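Side-chain contacts in uncharacterized protein (Staphylococcus aureus subsp. aureus Mu50, PDB 4QPV), which is of unknown function but belongs to the DUF1672 family, with a unique fold that repeats a kinked helix followed by three beta strands: residues Thr70-Ser75 against Val79-His84; Asp239-Phe244 against Glu280-Gly285. All coordinates share one frame; numbering follows the deposited sequence. Where two conformers were deposited one is given.

Interaction 1. Residues Thr70-Ser75 against Val79-His84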
ATOM      1  N   THR A  70      -3.612  -9.827   8.045  1.00 23.68           N
ATOM      2  CA  THR A  70      -3.496 -10.651   6.836  1.00 23.74           C
ATOM      3  C   THR A  70      -2.281 -11.562   6.909  1.00 26.89           C
ATOM      4  O   THR A  70      -2.204 -12.535   6.169  1.00 25.01           O
ATOM      5  CB  THR A  70      -3.378  -9.767   5.587  1.00 25.42           C
ATOM      6  OG1 THR A  70      -2.186  -8.997   5.715  1.00 24.92           O
ATOM      7  CG2 THR A  70      -4.590  -8.875   5.381  1.00 23.04           C
ATOM      8  N   ASN A  71      -1.297 -11.203   7.739  1.00 23.89           N
ATOM      9  CA  ASN A  71      -0.075 -11.986   7.844  1.00 23.57           C
ATOM     10  C   ASN A  71       0.645 -11.689   9.116  1.00 26.46           C
ATOM     11  O   ASN A  71       0.724 -10.532   9.523  1.00 27.07           O
ATOM     12  CB  ASN A  71       0.871 -11.734   6.635  1.00 24.44           C
ATOM     13  CG  ASN A  71       1.866 -12.850   6.385  1.00 32.44           C
ATOM     14  OD1 ASN A  71       1.834 -13.904   7.030  1.00 26.26           O
ATOM     15  ND2 ASN A  71       2.746 -12.663   5.406  1.00 24.86           N
ATOM     16  N   VAL A  72       1.176 -12.739   9.754  1.00 22.24           N
ATOM     17  CA  VAL A  72       1.962 -12.575  10.972  1.00 22.76           C
ATOM     18  C   VAL A  72       3.291 -13.238  10.723  1.00 27.33           C
ATOM     19  O   VAL A  72       3.334 -14.442  10.421  1.00 25.96           O
ATOM     20  CB  VAL A  72       1.246 -13.126  12.235  1.00 27.40           C
ATOM     21  CG1 VAL A  72       2.177 -13.076  13.445  1.00 27.83           C
ATOM     22  CG2 VAL A  72      -0.047 -12.355  12.514  1.00 26.98           C
ATOM     23  N   VAL A  73       4.385 -12.469  10.835  1.00 25.02           N
ATOM     24  CA  VAL A  73       5.704 -13.031  10.525  1.00 25.60           C
ATOM     25  C   VAL A  73       6.741 -12.704  11.578  1.00 28.93           C
ATOM     26  O   VAL A  73       6.559 -11.766  12.349  1.00 27.74           O
ATOM     27  CB  VAL A  73       6.212 -12.527   9.127  1.00 29.23           C
ATOM     28  CG1 VAL A  73       5.311 -13.003   7.982  1.00 28.93           C
ATOM     29  CG2 VAL A  73       6.408 -10.999   9.088  1.00 28.45           C
ATOM     30  N   GLY A  74       7.849 -13.450  11.557  1.00 27.01           N
ATOM     31  CA  GLY A  74       9.030 -13.131  12.350  1.00 28.06           C
ATOM     32  C   GLY A  74       9.656 -11.900  11.693  1.00 32.01           C
ATOM     33  O   GLY A  74       9.624 -11.775  10.464  1.00 29.95           O
ATOM     34  N   SER A  75      10.175 -10.949  12.489  1.00 30.32           N
ATOM     35  CA  SER A  75      10.818  -9.732  11.972  1.00 30.12           C
ATOM     36  C   SER A  75      11.836  -9.270  13.006  1.00 34.79           C
ATOM     37  O   SER A  75      11.451  -8.959  14.137  1.00 33.58           O
ATOM     38  CB  SER A  75       9.776  -8.653  11.676  1.00 32.62           C
ATOM     39  OG  SER A  75      10.371  -7.535  11.042  1.00 43.10           O
ATOM     40  N   VAL A  79       8.301  -9.782  16.012  1.00 26.08           N
ATOM     41  CA  VAL A  79       7.301 -10.175  15.022  1.00 24.41           C
ATOM     42  C   VAL A  79       6.775  -8.928  14.318  1.00 27.85           C
ATOM     43  O   VAL A  79       7.078  -7.795  14.720  1.00 26.13           O
ATOM     44  CB  VAL A  79       6.144 -11.002  15.654  1.00 26.80           C
ATOM     45  CG1 VAL A  79       6.668 -12.304  16.272  1.00 27.65           C
ATOM     46  CG2 VAL A  79       5.363 -10.175  16.691  1.00 25.92           C
ATOM     47  N   GLU A  80       5.999  -9.150  13.275  1.00 24.81           N
ATOM     48  CA  GLU A  80       5.382  -8.085  12.486  1.00 24.75           C
ATOM     49  C   GLU A  80       4.021  -8.550  11.987  1.00 26.60           C
ATOM     50  O   GLU A  80       3.891  -9.687  11.532  1.00 25.69           O
ATOM     51  CB  GLU A  80       6.289  -7.689  11.326  1.00 25.39           C
ATOM     52  CG  GLU A  80       5.793  -6.487  10.527  1.00 27.52           C
ATOM     53  CD  GLU A  80       6.835  -5.993   9.546  1.00 46.89           C
ATOM     54  OE1 GLU A  80       7.936  -6.592   9.483  1.00 45.27           O
ATOM     55  OE2 GLU A  80       6.554  -4.997   8.846  1.00 36.75           O
ATOM     56  N   VAL A  81       3.011  -7.671  12.092  1.00 23.34           N
ATOM     57  CA  VAL A  81       1.635  -7.955  11.669  0.50 22.60           C
ATOM     58  C   VAL A  81       1.278  -7.071  10.496  1.00 25.98           C
ATOM     59  O   VAL A  81       1.340  -5.848  10.626  1.00 26.05           O
ATOM     60  CB  VAL A  81       0.577  -7.759  12.796  0.50 26.80           C
ATOM     61  CG1 VAL A  81      -0.781  -8.337  12.393  0.50 26.12           C
ATOM     62  CG2 VAL A  81       1.040  -8.335  14.114  0.50 27.32           C
ATOM     63  N   PHE A  82       0.868  -7.679   9.386  1.00 21.56           N
ATOM     64  CA  PHE A  82       0.396  -6.981   8.191  1.00 20.32           C
ATOM     65  C   PHE A  82      -1.112  -6.923   8.368  1.00 24.44           C
ATOM     66  O   PHE A  82      -1.698  -7.915   8.821  1.00 22.66           O
ATOM     67  CB  PHE A  82       0.802  -7.750   6.930  1.00 21.31           C
ATOM     68  CG  PHE A  82       2.264  -7.598   6.595  1.00 22.08           C
ATOM     69  CD1 PHE A  82       3.244  -8.244   7.356  1.00 24.13           C
ATOM     70  CD2 PHE A  82       2.668  -6.813   5.521  1.00 23.02           C
ATOM     71  CE1 PHE A  82       4.599  -8.079   7.060  1.00 25.43           C
ATOM     72  CE2 PHE A  82       4.027  -6.650   5.226  1.00 24.52           C
ATOM     73  CZ  PHE A  82       4.978  -7.286   5.991  1.00 24.16           C
ATOM     74  N   VAL A  83      -1.724  -5.773   8.078  1.00 22.82           N
ATOM     75  CA  VAL A  83      -3.159  -5.585   8.245  1.00 22.17           C
ATOM     76  C   VAL A  83      -3.775  -4.978   6.975  1.00 26.61           C
ATOM     77  O   VAL A  83      -3.098  -4.279   6.229  1.00 25.67           O
ATOM     78  CB  VAL A  83      -3.519  -4.721   9.496  1.00 24.72           C
ATOM     79  CG1 VAL A  83      -2.988  -5.335  10.802  1.00 23.88           C
ATOM     80  CG2 VAL A  83      -3.051  -3.259   9.339  1.00 24.70           C
ATOM     81  N   HIS A  84      -5.063  -5.242   6.763  1.00 24.65           N
ATOM     82  CA  HIS A  84      -5.846  -4.626   5.708  1.00 23.72           C
ATOM     83  C   HIS A  84      -6.990  -3.883   6.369  1.00 26.51           C
ATOM     84  O   HIS A  84      -7.646  -4.403   7.280  1.00 25.27           O
ATOM     85  CB  HIS A  84      -6.364  -5.637   4.660  1.00 24.52           C
ATOM     86  CG  HIS A  84      -7.177  -4.994   3.564  1.00 27.17           C
ATOM     87  ND1 HIS A  84      -6.583  -4.203   2.594  1.00 28.90           N
ATOM     88  CD2 HIS A  84      -8.516  -5.036   3.332  1.00 29.07           C
ATOM     89  CE1 HIS A  84      -7.566  -3.807   1.792  1.00 28.29           C
ATOM     90  NE2 HIS A  84      -8.743  -4.286   2.187  1.00 28.87           N
TER
HETATM   91  O   HOH W   1       9.729  -6.973  15.059  1.00 36.45           O
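A beta hairpin joins strand 67-75 to strand 78-87, with Asn71 facing Phe82 and Val73 facing Glu80 as antiparallel hydrogen-bonded pairs. Phe82 N reaches Asn71 O at 2.9 Å. Val73 N meets Glu80 O at 2.9 Å with an N-H...O angle of 171°. The reverse bond, from Glu80 N to Val73 O, is more bent at 147°. Thr70 and Asn71 both face Phe82, which makes a classic beta bulge. Phe82 O takes two donors there, Thr70 N at 2.8 Å and, by a weak bond, Asn71 N.

One face carries Asn71, Val73, Glu80 and Phe82. CG2 of Val73 lies at the edge of the Phe82 ring, 4.0 Å from CE1. The Val73 torsion (chi1 -64°) sets this methyl between backbone N and carbonyl carbon, on the side of the ring. Phe32 meets the Phe82 ring nearly at right angles. Val72 and Val81 share the other face, side by side, and both pack on Ile51 of helix 48-63.

At the turn, a water lies 2.8 Å from both Ser75 O and Val79 O. The extended Glu80 side chain has its second carboxylate oxygen, OE2, hydrogen-bonded to Ser95 OG of strand 90-98. Its other oxygen, OE1, comes within 3.0 Å of Ser75 OG, while Ser75 CB sits against Glu80 CB at 3.6 Å.

Interaction 2. Residues Asp239-Phe244 against Glu280-Gly285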
ATOM      1  N   ASP A 239       8.225   2.432 -26.015  1.00 27.70           N
ATOM      2  CA  ASP A 239       7.218   2.975 -26.940  1.00 26.81           C
ATOM      3  C   ASP A 239       5.811   2.563 -26.545  1.00 29.92           C
ATOM      4  O   ASP A 239       4.920   3.409 -26.524  1.00 27.91           O
ATOM      5  CB  ASP A 239       7.493   2.578 -28.382  1.00 27.61           C
ATOM      6  CG  ASP A 239       8.635   3.386 -28.924  1.00 29.61           C
ATOM      7  OD1 ASP A 239       8.379   4.504 -29.443  1.00 29.32           O
ATOM      8  OD2 ASP A 239       9.789   2.918 -28.825  1.00 33.44           O
ATOM      9  N   GLU A 240       5.624   1.296 -26.154  1.00 27.71           N
ATOM     10  CA  GLU A 240       4.300   0.818 -25.735  1.00 27.28           C
ATOM     11  C   GLU A 240       3.802   1.563 -24.495  1.00 29.38           C
ATOM     12  O   GLU A 240       2.622   1.902 -24.437  1.00 28.75           O
ATOM     13  CB  GLU A 240       4.337  -0.691 -25.485  1.00 27.87           C
ATOM     14  CG  GLU A 240       4.346  -1.469 -26.789  1.00 31.27           C
ATOM     15  CD  GLU A 240       4.910  -2.858 -26.594  1.00 39.76           C
ATOM     16  OE1 GLU A 240       6.153  -3.009 -26.611  1.00 32.40           O
ATOM     17  OE2 GLU A 240       4.107  -3.779 -26.327  1.00 31.50           O
HETATM   18  N   MSE A 241       4.718   1.899 -23.555  1.00 25.61           N
HETATM   19  CA  MSE A 241       4.378   2.631 -22.328  1.00 23.80           C
HETATM   20  C   MSE A 241       4.051   4.098 -22.643  1.00 28.70           C
HETATM   21  O   MSE A 241       3.091   4.651 -22.083  1.00 28.81           O
HETATM   22  CB  MSE A 241       5.477   2.502 -21.267  1.00 24.53           C
HETATM   23  CG  MSE A 241       5.541   1.072 -20.669  1.00 26.39           C
HETATM   24 SE   MSE A 241       3.820   0.514 -19.838  0.75 27.64          SE
HETATM   25  CE  MSE A 241       3.145  -0.639 -21.207  1.00 24.45           C
ATOM     26  N   ILE A 242       4.781   4.696 -23.586  1.00 25.05           N
ATOM     27  CA  ILE A 242       4.486   6.060 -24.030  1.00 26.50           C
ATOM     28  C   ILE A 242       3.079   6.067 -24.619  1.00 28.02           C
ATOM     29  O   ILE A 242       2.295   6.952 -24.312  1.00 28.35           O
ATOM     30  CB  ILE A 242       5.543   6.571 -25.055  1.00 30.56           C
ATOM     31  CG1 ILE A 242       6.880   6.906 -24.337  1.00 31.48           C
ATOM     32  CG2 ILE A 242       5.013   7.786 -25.868  1.00 31.45           C
ATOM     33  CD1 ILE A 242       8.099   7.062 -25.339  1.00 34.25           C
ATOM     34  N   ASP A 243       2.757   5.047 -25.423  1.00 25.44           N
ATOM     35  CA  ASP A 243       1.448   4.966 -26.066  1.00 26.25           C
ATOM     36  C   ASP A 243       0.338   4.750 -25.039  1.00 29.72           C
ATOM     37  O   ASP A 243      -0.680   5.431 -25.105  1.00 30.62           O
ATOM     38  CB  ASP A 243       1.425   3.878 -27.143  1.00 27.53           C
ATOM     39  CG  ASP A 243       0.133   3.891 -27.930  1.00 31.44           C
ATOM     40  OD1 ASP A 243      -0.154   4.925 -28.583  1.00 31.86           O
ATOM     41  OD2 ASP A 243      -0.584   2.863 -27.907  1.00 33.68           O
ATOM     42  N   PHE A 244       0.549   3.862 -24.058  1.00 27.01           N
ATOM     43  CA  PHE A 244      -0.432   3.650 -23.017  1.00 25.81           C
ATOM     44  C   PHE A 244      -0.626   4.959 -22.210  1.00 28.41           C
ATOM     45  O   PHE A 244      -1.766   5.298 -21.930  1.00 28.15           O
ATOM     46  CB  PHE A 244      -0.026   2.462 -22.117  1.00 26.04           C
ATOM     47  CG  PHE A 244      -1.041   2.019 -21.077  1.00 25.40           C
ATOM     48  CD1 PHE A 244      -2.403   2.243 -21.263  1.00 27.13           C
ATOM     49  CD2 PHE A 244      -0.633   1.332 -19.938  1.00 26.09           C
ATOM     50  CE1 PHE A 244      -3.338   1.805 -20.321  1.00 27.31           C
ATOM     51  CE2 PHE A 244      -1.566   0.895 -18.990  1.00 28.80           C
ATOM     52  CZ  PHE A 244      -2.912   1.133 -19.190  1.00 27.52           C
ATOM     53  N   GLU A 280      14.175  -3.197 -12.017  1.00 28.93           N
ATOM     54  CA  GLU A 280      14.529  -2.339 -13.144  0.50 29.59           C
ATOM     55  C   GLU A 280      13.228  -1.991 -13.840  1.00 33.19           C
ATOM     56  O   GLU A 280      12.485  -2.893 -14.251  1.00 32.82           O
ATOM     57  CB  GLU A 280      15.532  -3.025 -14.092  0.50 31.64           C
ATOM     58  CG  GLU A 280      15.925  -2.147 -15.273  0.50 40.17           C
ATOM     59  CD  GLU A 280      16.742  -2.831 -16.349  0.50 55.56           C
ATOM     60  OE1 GLU A 280      16.143  -3.532 -17.195  0.50 41.51           O
ATOM     61  OE2 GLU A 280      17.978  -2.633 -16.371  0.50 49.91           O
ATOM     62  N   VAL A 281      12.899  -0.712 -13.909  1.00 30.57           N
ATOM     63  CA  VAL A 281      11.613  -0.336 -14.511  1.00 29.98           C
ATOM     64  C   VAL A 281      11.742   0.712 -15.576  1.00 32.20           C
ATOM     65  O   VAL A 281      12.698   1.483 -15.590  1.00 30.90           O
ATOM     66  CB  VAL A 281      10.611   0.198 -13.410  1.00 33.69           C
ATOM     67  CG1 VAL A 281      10.254  -0.880 -12.385  1.00 32.82           C
ATOM     68  CG2 VAL A 281      11.141   1.456 -12.719  1.00 34.40           C
ATOM     69  N   ILE A 282      10.718   0.777 -16.412  1.00 29.67           N
ATOM     70  CA  ILE A 282      10.418   1.860 -17.327  1.00 30.93           C
ATOM     71  C   ILE A 282       9.493   2.759 -16.541  1.00 34.20           C
ATOM     72  O   ILE A 282       8.552   2.238 -15.926  1.00 32.36           O
ATOM     73  CB  ILE A 282       9.720   1.378 -18.632  1.00 35.06           C
ATOM     74  CG1 ILE A 282      10.646   0.586 -19.531  1.00 35.92           C
ATOM     75  CG2 ILE A 282       9.072   2.566 -19.387  1.00 37.82           C
ATOM     76  CD1 ILE A 282       9.883  -0.165 -20.601  1.00 36.48           C
ATOM     77  N   GLU A 283       9.704   4.080 -16.573  1.00 31.22           N
ATOM     78  CA  GLU A 283       8.787   5.006 -15.913  1.00 31.15           C
ATOM     79  C   GLU A 283       8.332   6.048 -16.924  1.00 33.64           C
ATOM     80  O   GLU A 283       9.172   6.651 -17.597  1.00 32.67           O
ATOM     81  CB  GLU A 283       9.429   5.655 -14.690  1.00 33.33           C
ATOM     82  CG  GLU A 283       8.436   6.362 -13.783  1.00 48.08           C
ATOM     83  CD  GLU A 283       9.034   6.922 -12.504  1.00 75.37           C
ATOM     84  OE1 GLU A 283      10.009   6.332 -11.979  1.00 68.06           O
ATOM     85  OE2 GLU A 283       8.514   7.953 -12.018  1.00 72.54           O
ATOM     86  N   VAL A 284       7.010   6.206 -17.085  1.00 29.77           N
ATOM     87  CA  VAL A 284       6.437   7.221 -17.982  1.00 30.35           C
ATOM     88  C   VAL A 284       5.409   8.031 -17.194  1.00 35.33           C
ATOM     89  O   VAL A 284       4.478   7.454 -16.627  1.00 33.64           O
ATOM     90  CB  VAL A 284       5.832   6.647 -19.294  1.00 33.32           C
ATOM     91  CG1 VAL A 284       5.193   7.749 -20.124  1.00 33.85           C
ATOM     92  CG2 VAL A 284       6.876   5.897 -20.122  1.00 33.41           C
ATOM     93  N   GLY A 285       5.573   9.357 -17.175  1.00 33.51           N
ATOM     94  CA  GLY A 285       4.619  10.227 -16.496  1.00 34.36           C
ATOM     95  C   GLY A 285       3.279  10.236 -17.217  1.00 36.40           C
ATOM     96  O   GLY A 285       3.235  10.160 -18.452  1.00 35.18           O
TER
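This is an apolar helix-on-sheet contact, in which Met241 and Ile242 of helix 234-249 meet Ile282 and Val284 of strand 282-285. The axes of the helix and strand segments come within 8.5 Å, with 26° between their directions. No hydrogen bond crosses between the two segments.

Val284 and Ile282 both point toward the helix. CG2 of Val284 is the central methyl. It touches Met241 CB at 3.8 Å and Ile242 CG1 more loosely at 4.3 Å. With Val284 CG1 anti to the backbone N (chi1 177°), CG2 falls beside that N and turned to the helix. CG2 of Ile282 lies 4.0 Å from Met241 CG, and the two side chains cross at about a right angle.

Met241 is a selenomethionine. Its chain bends at chi2 and again at chi3, which carries its end away from the strand; the side chain also touches Ile264 of strand 259-265 and Tyr152. Ile242 lies at the outer, exposed margin. Farther along, Gly285 O accepts a hydrogen bond from Ser245 OG of the same helix. Strand 282-285 pairs antiparallel with strand 259-265, and the helix packs through apolar side chains on one face of this strand pair.

Overall arrangement
Interaction 1 and interaction 2 lie on opposite sides of the chain's centre. Their own centres are 33 Å apart, their nearest atoms are about 20 Å apart, and they do not touch. Along the chain they come in series, interaction 1 being complete before interaction 2 begins. They share no helix, strand or sheet. Interaction 1 belongs to the antiparallel three-stranded sheet of 67-75, 78-87 and 90-98. Interaction 2 sets helix 234-249 against the later mixed sheet, of which strand 282-285 is a member. All four segments belong to the DUF1672 region of the chain. One contact is thus strand pairing within a sheet, the other helix packing on a different sheet.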